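PDB 3DWO: probable outer membrane protein from Pseudomonas aeruginosa, which probably acts as a porin-like channel that carries long-chain fatty acids or other hydrophobic compounds across the outer membrane. Local coordinates for residues S279-W292 against A304-T318. Numbering follows the deposited sequence.
Sequences SARLDIPAYASLDW and ASATWTEWSSFQDLT. With C8E ((hydroxyethyloxy)tri(ethyloxy)octane), chain I; C8E ((hydroxyethyloxy)tri(ethyloxy)octane), chain D; SO4 (sulfate ion), chain B.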
ATOM      1  N   SER A 279      13.539 -13.329  -6.311  1.00 20.06           N
ATOM      2  CA  SER A 279      13.189 -11.977  -6.737  1.00 21.52           C
ATOM      3  C   SER A 279      11.700 -11.922  -7.072  1.00 20.44           C
ATOM      4  O   SER A 279      11.057 -12.954  -7.260  1.00 20.20           O
ATOM      5  CB  SER A 279      14.006 -11.559  -7.965  1.00 20.10           C
ATOM      6  OG  SER A 279      13.620 -12.302  -9.106  1.00 22.31           O
ATOM      7  N   ALA A 280      11.163 -10.709  -7.140  1.00 19.69           N
ATOM      8  CA  ALA A 280       9.767 -10.500  -7.462  1.00 19.54           C
ATOM      9  C   ALA A 280       9.575  -9.028  -7.794  1.00 21.07           C
ATOM     10  O   ALA A 280       9.899  -8.162  -6.982  1.00 22.01           O
ATOM     11  CB  ALA A 280       8.883 -10.897  -6.271  1.00 20.71           C
ATOM     12  N   ARG A 281       9.070  -8.741  -8.992  1.00 22.44           N
ATOM     13  CA  ARG A 281       8.831  -7.357  -9.387  1.00 25.61           C
ATOM     14  C   ARG A 281       7.612  -6.840  -8.639  1.00 24.13           C
ATOM     15  O   ARG A 281       6.639  -7.568  -8.449  1.00 23.26           O
ATOM     16  CB  ARG A 281       8.548  -7.231 -10.890  1.00 27.30           C
ATOM     17  CG  ARG A 281       9.715  -7.547 -11.803  1.00 34.98           C
ATOM     18  CD  ARG A 281       9.561  -6.796 -13.124  1.00 36.65           C
ATOM     19  NE  ARG A 281       9.820  -5.372 -12.943  1.00 39.67           N
ATOM     20  CZ  ARG A 281      11.026  -4.821 -13.024  1.00 41.97           C
ATOM     21  NH1 ARG A 281      12.087  -5.576 -13.297  1.00 41.58           N
ATOM     22  NH2 ARG A 281      11.181  -3.520 -12.808  1.00 43.14           N
ATOM     23  N   LEU A 282       7.677  -5.581  -8.219  1.00 23.77           N
ATOM     24  CA  LEU A 282       6.575  -4.941  -7.511  1.00 24.65           C
ATOM     25  C   LEU A 282       6.720  -3.446  -7.795  1.00 24.33           C
ATOM     26  O   LEU A 282       7.004  -2.648  -6.900  1.00 24.56           O
ATOM     27  CB  LEU A 282       6.668  -5.229  -6.009  1.00 23.73           C
ATOM     28  CG  LEU A 282       5.426  -5.086  -5.111  1.00 27.09           C
ATOM     29  CD1 LEU A 282       4.954  -3.652  -5.097  1.00 33.25           C
ATOM     30  CD2 LEU A 282       4.314  -5.986  -5.606  1.00 26.96           C
ATOM     31  N   ASP A 283       6.545  -3.078  -9.061  1.00 24.70           N
ATOM     32  CA  ASP A 283       6.668  -1.683  -9.472  1.00 26.20           C
ATOM     33  C   ASP A 283       5.653  -0.791  -8.769  1.00 26.28           C
ATOM     34  O   ASP A 283       4.485  -1.160  -8.617  1.00 27.23           O
ATOM     35  CB  ASP A 283       6.476  -1.540 -10.987  1.00 26.74           C
ATOM     36  CG  ASP A 283       7.540  -2.268 -11.793  1.00 30.10           C
ATOM     37  OD1 ASP A 283       8.607  -2.619 -11.235  1.00 27.75           O
ATOM     38  OD2 ASP A 283       7.310  -2.476 -13.004  1.00 30.30           O
ATOM     39  N   ILE A 284       6.103   0.379  -8.333  1.00 26.11           N
ATOM     40  CA  ILE A 284       5.210   1.325  -7.685  1.00 25.23           C
ATOM     41  C   ILE A 284       4.444   1.978  -8.832  1.00 25.11           C
ATOM     42  O   ILE A 284       5.034   2.629  -9.694  1.00 25.78           O
ATOM     43  CB  ILE A 284       6.004   2.377  -6.893  1.00 25.90           C
ATOM     44  CG1 ILE A 284       6.912   1.667  -5.883  1.00 26.19           C
ATOM     45  CG2 ILE A 284       5.051   3.318  -6.160  1.00 24.65           C
ATOM     46  CD1 ILE A 284       7.775   2.601  -5.056  1.00 26.19           C
ATOM     47  N   PRO A 285       3.116   1.810  -8.860  1.00 24.10           N
ATOM     48  CA  PRO A 285       2.273   2.374  -9.915  1.00 24.56           C
ATOM     49  C   PRO A 285       2.347   3.880 -10.139  1.00 24.11           C
ATOM     50  O   PRO A 285       2.521   4.659  -9.206  1.00 22.53           O
ATOM     51  CB  PRO A 285       0.870   1.911  -9.521  1.00 24.82           C
ATOM     52  CG  PRO A 285       0.953   1.839  -8.036  1.00 26.16           C
ATOM     53  CD  PRO A 285       2.291   1.199  -7.802  1.00 25.24           C
ATOM     54  N   ALA A 286       2.218   4.268 -11.402  1.00 23.90           N
ATOM     55  CA  ALA A 286       2.232   5.667 -11.795  1.00 23.21           C
ATOM     56  C   ALA A 286       0.866   6.237 -11.455  1.00 24.12           C
ATOM     57  O   ALA A 286      -0.118   5.504 -11.393  1.00 22.77           O
ATOM     58  CB  ALA A 286       2.479   5.789 -13.299  1.00 24.38           C
ATOM     59  N   TYR A 287       0.808   7.539 -11.210  1.00 24.50           N
ATOM     60  CA  TYR A 287      -0.463   8.172 -10.925  1.00 26.54           C
ATOM     61  C   TYR A 287      -0.401   9.656 -11.232  1.00 27.59           C
ATOM     62  O   TYR A 287       0.673  10.252 -11.246  1.00 26.98           O
ATOM     63  CB  TYR A 287      -0.886   7.950  -9.468  1.00 26.69           C
ATOM     64  CG  TYR A 287       0.041   8.530  -8.425  1.00 26.11           C
ATOM     65  CD1 TYR A 287       1.129   7.800  -7.948  1.00 25.01           C
ATOM     66  CD2 TYR A 287      -0.203   9.789  -7.878  1.00 25.80           C
ATOM     67  CE1 TYR A 287       1.947   8.303  -6.944  1.00 26.23           C
ATOM     68  CE2 TYR A 287       0.610  10.306  -6.877  1.00 26.64           C
ATOM     69  CZ  TYR A 287       1.682   9.556  -6.410  1.00 27.84           C
ATOM     70  OH  TYR A 287       2.474  10.048  -5.395  1.00 30.34           O
ATOM     71  N   ALA A 288      -1.564  10.239 -11.493  1.00 28.93           N
ATOM     72  CA  ALA A 288      -1.672  11.653 -11.811  1.00 30.85           C
ATOM     73  C   ALA A 288      -2.816  12.236 -11.003  1.00 31.81           C
ATOM     74  O   ALA A 288      -3.834  11.578 -10.798  1.00 33.14           O
ATOM     75  CB  ALA A 288      -1.939  11.832 -13.306  1.00 29.21           C
ATOM     76  N   SER A 289      -2.651  13.467 -10.543  1.00 32.91           N
ATOM     77  CA  SER A 289      -3.698  14.107  -9.762  1.00 35.64           C
ATOM     78  C   SER A 289      -3.963  15.533 -10.219  1.00 35.96           C
ATOM     79  O   SER A 289      -3.044  16.277 -10.564  1.00 35.60           O
ATOM     80  CB  SER A 289      -3.333  14.091  -8.273  1.00 36.12           C
ATOM     81  OG  SER A 289      -2.025  14.589  -8.062  1.00 39.28           O
ATOM     82  N   LEU A 290      -5.239  15.894 -10.235  1.00 37.12           N
ATOM     83  CA  LEU A 290      -5.664  17.224 -10.633  1.00 38.92           C
ATOM     84  C   LEU A 290      -6.189  17.887  -9.361  1.00 39.65           C
ATOM     85  O   LEU A 290      -7.099  17.363  -8.725  1.00 40.30           O
ATOM     86  CB  LEU A 290      -6.776  17.116 -11.684  1.00 40.32           C
ATOM     87  CG  LEU A 290      -7.084  18.316 -12.588  1.00 43.45           C
ATOM     88  CD1 LEU A 290      -7.527  19.511 -11.748  1.00 44.86           C
ATOM     89  CD2 LEU A 290      -5.851  18.664 -13.409  1.00 43.33           C
ATOM     90  N   ASP A 291      -5.606  19.021  -8.979  1.00 40.85           N
ATOM     91  CA  ASP A 291      -6.036  19.722  -7.772  1.00 41.07           C
ATOM     92  C   ASP A 291      -6.543  21.139  -8.037  1.00 41.39           C
ATOM     93  O   ASP A 291      -6.033  21.851  -8.906  1.00 39.59           O
ATOM     94  CB  ASP A 291      -4.893  19.777  -6.760  1.00 43.14           C
ATOM     95  CG  ASP A 291      -4.358  18.405  -6.413  1.00 45.86           C
ATOM     96  OD1 ASP A 291      -5.143  17.563  -5.926  1.00 47.82           O
ATOM     97  OD2 ASP A 291      -3.151  18.168  -6.625  1.00 47.63           O
ATOM     98  N   TRP A 292      -7.545  21.539  -7.263  1.00 41.78           N
ATOM     99  CA  TRP A 292      -8.146  22.857  -7.387  1.00 42.24           C
ATOM    100  C   TRP A 292      -8.484  23.427  -6.018  1.00 41.63           C
ATOM    101  O   TRP A 292      -9.199  22.811  -5.231  1.00 41.59           O
ATOM    102  CB  TRP A 292      -9.412  22.778  -8.245  1.00 43.95           C
ATOM    103  CG  TRP A 292     -10.158  24.078  -8.364  1.00 47.53           C
ATOM    104  CD1 TRP A 292      -9.620  25.321  -8.546  1.00 48.60           C
ATOM    105  CD2 TRP A 292     -11.581  24.256  -8.354  1.00 49.12           C
ATOM    106  NE1 TRP A 292     -10.619  26.262  -8.652  1.00 48.42           N
ATOM    107  CE2 TRP A 292     -11.831  25.636  -8.537  1.00 49.47           C
ATOM    108  CE3 TRP A 292     -12.669  23.384  -8.208  1.00 49.70           C
ATOM    109  CZ2 TRP A 292     -13.128  26.166  -8.579  1.00 50.32           C
ATOM    110  CZ3 TRP A 292     -13.961  23.911  -8.249  1.00 50.93           C
ATOM    111  CH2 TRP A 292     -14.176  25.292  -8.433  1.00 50.78           C
ATOM    112  N   ALA A 304     -10.716  20.556  -4.124  1.00 34.79           N
ATOM    113  CA  ALA A 304     -11.257  19.363  -4.761  1.00 34.53           C
ATOM    114  C   ALA A 304     -10.067  18.672  -5.388  1.00 33.84           C
ATOM    115  O   ALA A 304      -9.132  19.332  -5.843  1.00 33.36           O
ATOM    116  CB  ALA A 304     -12.272  19.733  -5.838  1.00 34.46           C
ATOM    117  N   SER A 305     -10.092  17.347  -5.422  1.00 33.84           N
ATOM    118  CA  SER A 305      -8.975  16.618  -5.996  1.00 34.49           C
ATOM    119  C   SER A 305      -9.394  15.306  -6.647  1.00 33.05           C
ATOM    120  O   SER A 305     -10.272  14.606  -6.151  1.00 33.97           O
ATOM    121  CB  SER A 305      -7.929  16.363  -4.906  1.00 34.82           C
ATOM    122  OG  SER A 305      -6.905  15.514  -5.378  1.00 42.49           O
ATOM    123  N   ALA A 306      -8.762  14.983  -7.770  1.00 32.07           N
ATOM    124  CA  ALA A 306      -9.053  13.746  -8.489  1.00 30.90           C
ATOM    125  C   ALA A 306      -7.739  13.081  -8.853  1.00 30.81           C
ATOM    126  O   ALA A 306      -6.937  13.647  -9.601  1.00 31.90           O
ATOM    127  CB  ALA A 306      -9.850  14.037  -9.751  1.00 29.41           C
ATOM    128  N   THR A 307      -7.507  11.884  -8.324  1.00 29.57           N
ATOM    129  CA  THR A 307      -6.273  11.175  -8.628  1.00 30.39           C
ATOM    130  C   THR A 307      -6.536   9.875  -9.374  1.00 29.11           C
ATOM    131  O   THR A 307      -7.318   9.034  -8.928  1.00 28.23           O
ATOM    132  CB  THR A 307      -5.464  10.869  -7.344  1.00 31.05           C
ATOM    133  OG1 THR A 307      -5.057  12.098  -6.733  1.00 33.17           O
ATOM    134  CG2 THR A 307      -4.226  10.045  -7.669  1.00 29.70           C
ATOM    135  N   TRP A 308      -5.882   9.733 -10.522  1.00 28.55           N
ATOM    136  CA  TRP A 308      -6.004   8.542 -11.349  1.00 27.61           C
ATOM    137  C   TRP A 308      -4.747   7.722 -11.133  1.00 26.96           C
ATOM    138  O   TRP A 308      -3.652   8.159 -11.477  1.00 27.92           O
ATOM    139  CB  TRP A 308      -6.103   8.923 -12.828  1.00 27.57           C
ATOM    140  CG  TRP A 308      -6.095   7.749 -13.768  1.00 28.63           C
ATOM    141  CD1 TRP A 308      -7.139   6.912 -14.054  1.00 28.24           C
ATOM    142  CD2 TRP A 308      -4.991   7.298 -14.560  1.00 28.67           C
ATOM    143  NE1 TRP A 308      -6.753   5.973 -14.982  1.00 28.79           N
ATOM    144  CE2 TRP A 308      -5.439   6.186 -15.308  1.00 29.06           C
ATOM    145  CE3 TRP A 308      -3.665   7.726 -14.710  1.00 29.78           C
ATOM    146  CZ2 TRP A 308      -4.606   5.495 -16.200  1.00 30.51           C
ATOM    147  CZ3 TRP A 308      -2.835   7.039 -15.600  1.00 29.64           C
ATOM    148  CH2 TRP A 308      -3.312   5.934 -16.332  1.00 28.30           C
ATOM    149  N   THR A 309      -4.895   6.536 -10.558  1.00 25.78           N
ATOM    150  CA  THR A 309      -3.735   5.693 -10.316  1.00 24.67           C
ATOM    151  C   THR A 309      -3.705   4.554 -11.322  1.00 25.91           C
ATOM    152  O   THR A 309      -4.689   3.827 -11.476  1.00 26.47           O
ATOM    153  CB  THR A 309      -3.762   5.140  -8.890  1.00 22.66           C
ATOM    154  OG1 THR A 309      -3.862   6.237  -7.977  1.00 22.96           O
ATOM    155  CG2 THR A 309      -2.486   4.363  -8.587  1.00 20.08           C
ATOM    156  N   GLU A 310      -2.576   4.409 -12.010  1.00 24.54           N
ATOM    157  CA  GLU A 310      -2.424   3.369 -13.019  1.00 26.64           C
ATOM    158  C   GLU A 310      -2.052   2.026 -12.394  1.00 25.07           C
ATOM    159  O   GLU A 310      -0.994   1.460 -12.665  1.00 25.09           O
ATOM    160  CB  GLU A 310      -1.369   3.800 -14.047  1.00 28.57           C
ATOM    161  CG  GLU A 310      -1.322   2.922 -15.290  1.00 33.42           C
ATOM    162  CD  GLU A 310      -0.442   3.505 -16.388  1.00 37.84           C
ATOM    163  OE1 GLU A 310       0.685   3.957 -16.087  1.00 38.78           O
ATOM    164  OE2 GLU A 310      -0.880   3.498 -17.556  1.00 39.62           O
ATOM    165  N   TRP A 311      -2.939   1.529 -11.545  1.00 24.32           N
ATOM    166  CA  TRP A 311      -2.734   0.263 -10.861  1.00 25.32           C
ATOM    167  C   TRP A 311      -2.718  -0.902 -11.836  1.00 25.31           C
ATOM    168  O   TRP A 311      -2.358  -2.020 -11.473  1.00 25.65           O
ATOM    169  CB  TRP A 311      -3.848   0.033  -9.834  1.00 24.64           C
ATOM    170  CG  TRP A 311      -3.529   0.491  -8.452  1.00 23.26           C
ATOM    171  CD1 TRP A 311      -4.154   1.482  -7.749  1.00 23.32           C
ATOM    172  CD2 TRP A 311      -2.563  -0.085  -7.561  1.00 25.28           C
ATOM    173  NE1 TRP A 311      -3.641   1.554  -6.470  1.00 23.09           N
ATOM    174  CE2 TRP A 311      -2.665   0.604  -6.330  1.00 24.20           C
ATOM    175  CE3 TRP A 311      -1.623  -1.118  -7.685  1.00 25.90           C
ATOM    176  CZ2 TRP A 311      -1.865   0.290  -5.226  1.00 25.17           C
ATOM    177  CZ3 TRP A 311      -0.823  -1.432  -6.587  1.00 26.85           C
ATOM    178  CH2 TRP A 311      -0.952  -0.726  -5.371  1.00 28.57           C
ATOM    179  N   SER A 312      -3.112  -0.640 -13.074  1.00 25.26           N
ATOM    180  CA  SER A 312      -3.158  -1.678 -14.087  1.00 26.99           C
ATOM    181  C   SER A 312      -1.799  -2.324 -14.351  1.00 27.72           C
ATOM    182  O   SER A 312      -1.725  -3.405 -14.945  1.00 27.74           O
ATOM    183  CB  SER A 312      -3.713  -1.107 -15.390  1.00 28.10           C
ATOM    184  OG  SER A 312      -4.003  -2.161 -16.285  1.00 38.00           O
ATOM    185  N   SER A 313      -0.721  -1.669 -13.919  1.00 25.48           N
ATOM    186  CA  SER A 313       0.607  -2.228 -14.120  1.00 25.39           C
ATOM    187  C   SER A 313       0.803  -3.449 -13.217  1.00 25.52           C
ATOM    188  O   SER A 313       1.661  -4.288 -13.484  1.00 26.33           O
ATOM    189  CB  SER A 313       1.692  -1.177 -13.844  1.00 25.33           C
ATOM    190  OG  SER A 313       1.752  -0.826 -12.474  1.00 27.17           O
ATOM    191  N   PHE A 314       0.015  -3.553 -12.150  1.00 23.32           N
ATOM    192  CA  PHE A 314       0.129  -4.708 -11.263  1.00 23.54           C
ATOM    193  C   PHE A 314      -0.732  -5.836 -11.829  1.00 22.89           C
ATOM    194  O   PHE A 314      -1.869  -6.049 -11.405  1.00 21.72           O
ATOM    195  CB  PHE A 314      -0.331  -4.367  -9.843  1.00 24.02           C
ATOM    196  CG  PHE A 314      -0.053  -5.460  -8.850  1.00 25.78           C
ATOM    197  CD1 PHE A 314       1.257  -5.885  -8.617  1.00 24.42           C
ATOM    198  CD2 PHE A 314      -1.093  -6.078  -8.159  1.00 24.27           C
ATOM    199  CE1 PHE A 314       1.527  -6.908  -7.713  1.00 23.51           C
ATOM    200  CE2 PHE A 314      -0.834  -7.108  -7.248  1.00 25.38           C
ATOM    201  CZ  PHE A 314       0.476  -7.523  -7.024  1.00 24.46           C
ATOM    202  N   GLN A 315      -0.174  -6.545 -12.803  1.00 22.61           N
ATOM    203  CA  GLN A 315      -0.859  -7.642 -13.469  1.00 22.80           C
ATOM    204  C   GLN A 315      -0.691  -8.962 -12.738  1.00 24.23           C
ATOM    205  O   GLN A 315      -1.603  -9.789 -12.716  1.00 23.21           O
ATOM    206  CB  GLN A 315      -0.335  -7.775 -14.904  1.00 22.95           C
ATOM    207  CG  GLN A 315      -0.850  -6.694 -15.847  1.00 23.47           C
ATOM    208  CD  GLN A 315      -2.351  -6.828 -16.082  1.00 24.75           C
ATOM    209  OE1 GLN A 315      -2.832  -7.905 -16.421  1.00 26.63           O
ATOM    210  NE2 GLN A 315      -3.090  -5.738 -15.899  1.00 23.49           N
ATOM    211  N   ASP A 316       0.475  -9.167 -12.135  1.00 24.88           N
ATOM    212  CA  ASP A 316       0.727 -10.408 -11.415  1.00 28.21           C
ATOM    213  C   ASP A 316       1.869 -10.292 -10.411  1.00 27.46           C
ATOM    214  O   ASP A 316       2.651  -9.340 -10.446  1.00 28.23           O
ATOM    215  CB  ASP A 316       1.059 -11.512 -12.410  1.00 31.12           C
ATOM    216  CG  ASP A 316       2.341 -11.237 -13.166  1.00 39.38           C
ATOM    217  OD1 ASP A 316       2.488 -10.120 -13.711  1.00 43.53           O
ATOM    218  OD2 ASP A 316       3.206 -12.134 -13.219  1.00 43.84           O
ATOM    219  N   LEU A 317       1.950 -11.271  -9.516  1.00 25.31           N
ATOM    220  CA  LEU A 317       3.015 -11.315  -8.523  1.00 25.08           C
ATOM    221  C   LEU A 317       3.756 -12.584  -8.893  1.00 23.85           C
ATOM    222  O   LEU A 317       3.220 -13.684  -8.750  1.00 21.66           O
ATOM    223  CB  LEU A 317       2.450 -11.453  -7.103  1.00 25.43           C
ATOM    224  CG  LEU A 317       3.037 -10.589  -5.975  1.00 28.76           C
ATOM    225  CD1 LEU A 317       2.781 -11.284  -4.645  1.00 28.13           C
ATOM    226  CD2 LEU A 317       4.523 -10.361  -6.164  1.00 28.20           C
ATOM    227  N   THR A 318       4.982 -12.446  -9.375  1.00 23.11           N
ATOM    228  CA  THR A 318       5.723 -13.620  -9.768  1.00 22.51           C
ATOM    229  C   THR A 318       6.989 -13.845  -8.968  1.00 22.69           C
ATOM    230  O   THR A 318       7.906 -13.020  -8.979  1.00 23.65           O
ATOM    231  CB  THR A 318       6.092 -13.557 -11.250  1.00 23.48           C
ATOM    232  OG1 THR A 318       4.911 -13.305 -12.015  1.00 24.28           O
ATOM    233  CG2 THR A 318       6.703 -14.876 -11.701  1.00 21.32           C
TER
HETATM  234  C2  C8E I 459      -8.229   7.576 -18.417  1.00 53.93           C
HETATM  235  C3  C8E I 459      -6.875   8.071 -18.166  1.00 53.56           C
HETATM  236  C4  C8E I 459      -6.979   9.494 -17.896  1.00 53.22           C
HETATM  237  C5  C8E I 459      -6.019   9.861 -16.824  1.00 52.85           C
HETATM  238  C6  C8E I 459      -5.852  11.302 -16.764  1.00 53.00           C
HETATM  239  C7  C8E I 459      -6.224  11.529 -15.377  1.00 52.81           C
HETATM  240  C8  C8E I 459      -5.703  12.835 -14.935  1.00 52.82           C
HETATM  241  O9  C8E I 459      -6.010  13.492 -13.719  1.00 52.58           O
HETATM  242  C1  C8E D 454      -5.362  -8.492  -3.884  1.00 50.18           C
HETATM  243  C2  C8E D 454      -4.123  -9.035  -3.340  1.00 50.76           C
HETATM  244  C3  C8E D 454      -2.898  -8.529  -3.944  1.00 49.31           C
HETATM  245  C4  C8E D 454      -1.788  -9.107  -3.208  1.00 50.82           C
HETATM  246  C5  C8E D 454      -0.580  -8.274  -3.429  1.00 50.43           C
HETATM  247  C6  C8E D 454       0.398  -8.523  -2.386  1.00 51.12           C
HETATM  248  C7  C8E D 454       1.605  -8.080  -3.063  1.00 52.35           C
HETATM  249  C8  C8E D 454       2.470  -7.362  -2.097  1.00 53.78           C
HETATM  250  O9  C8E D 454       3.854  -7.583  -1.861  1.00 51.56           O
HETATM  251  C10 C8E D 454       4.275  -8.857  -1.414  1.00 51.76           C
HETATM  252  C11 C8E D 454       5.762  -8.765  -1.273  1.00 49.18           C
HETATM  253  O12 C8E D 454       6.416  -9.268  -2.451  1.00 48.77           O
HETATM  254  C13 C8E D 454       7.182 -10.499  -2.278  1.00 46.07           C
HETATM  255  C14 C8E D 454       6.616 -11.954  -2.327  1.00 47.72           C
HETATM  256  O15 C8E D 454       7.035 -13.134  -3.077  1.00 48.48           O
HETATM  257  C16 C8E D 454       6.368 -13.232  -4.352  1.00 47.91           C
HETATM  258  C17 C8E D 454       5.050 -14.029  -4.331  1.00 45.87           C
HETATM  259  O18 C8E D 454       4.676 -14.917  -3.256  1.00 46.74           O
HETATM  260  C19 C8E D 454       5.119 -16.286  -3.459  1.00 44.79           C
HETATM  261  C20 C8E D 454       4.138 -17.517  -3.461  1.00 45.53           C
HETATM  262  O21 C8E D 454       3.929 -18.244  -2.241  1.00 42.02           O
HETATM  263  S   SO4 B 452      11.783  -9.513 -14.323  1.00 52.20           S
HETATM  264  O1  SO4 B 452      12.129  -9.916 -15.700  1.00 54.71           O
HETATM  265  O2  SO4 B 452      10.314  -9.456 -14.192  1.00 53.15           O
HETATM  266  O3  SO4 B 452      12.364  -8.184 -14.059  1.00 52.20           O
HETATM  267  O4  SO4 B 452      12.318 -10.493 -13.359  1.00 50.82           O
HETATM  268  O   HOH W   1       8.989 -11.255 -10.632  1.00 22.13           O
HETATM  269  O   HOH W   2       5.872  -9.952  -9.745  1.00 24.33           O
HETATM  270  O   HOH W   3       2.887  -2.501 -10.540  1.00 33.15           O
HETATM  271  O   HOH W   4       1.544   2.095 -13.428  1.00 28.34           O
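P285 and W311 illustrate how the chain packs where the ladder of a barrel hairpin gives way to irregular backbone. The proline presses CG onto one face of the indole, 3.9 Å from the centroid of the six-membered ring and 7° off its normal, a CH-pi contact, while P285 CB rests on E310 O at 3.7 Å. Beside P285 one water links A286 N to E310 O; where the backbones separate, another bridges D283 O and S313 OG, and two more join R281 to T318. L282 reaches back over the gap, its CD2 3.6 Å from F314 CE1. F314 has CG anti to the backbone N (chi1 -172°), which brings its ring to that leucine methyl at CE1, while a detergent chain approaches the neighbouring CZ and also runs along L317 and A280.

From Y287 to W292 the strands 287-292 and 304-309 lock into an antiparallel ladder; just before it E310 N donates to A286 O (2.8 Å). On one face, T307 CG2 comes obliquely to the Y287 ring, 4.0 Å from CD2, and T307 OG1 nestles 3.1 Å from S289 CB. Farther along, S305 OG donates to D291 OD1 at 2.8 Å, meeting that oxygen nearly along its C-O bond. On the opposite face the small A288, A304 and A306 lie among L290, W292 and W308, whose indole carries a second detergent tail over one face, consistent with a lipid-facing surface.

The ladder is a hairpin of strands 287-295 and 300-309 in the FadL-family barrel. Strand 226-248 flanks it beside 287-295, H233 stacking on Y287, and strand 336-346 lies beside 300-309, whereas 316-321, still beside 275-281 and bonded to it through S279 and K320, pairs with 324-330.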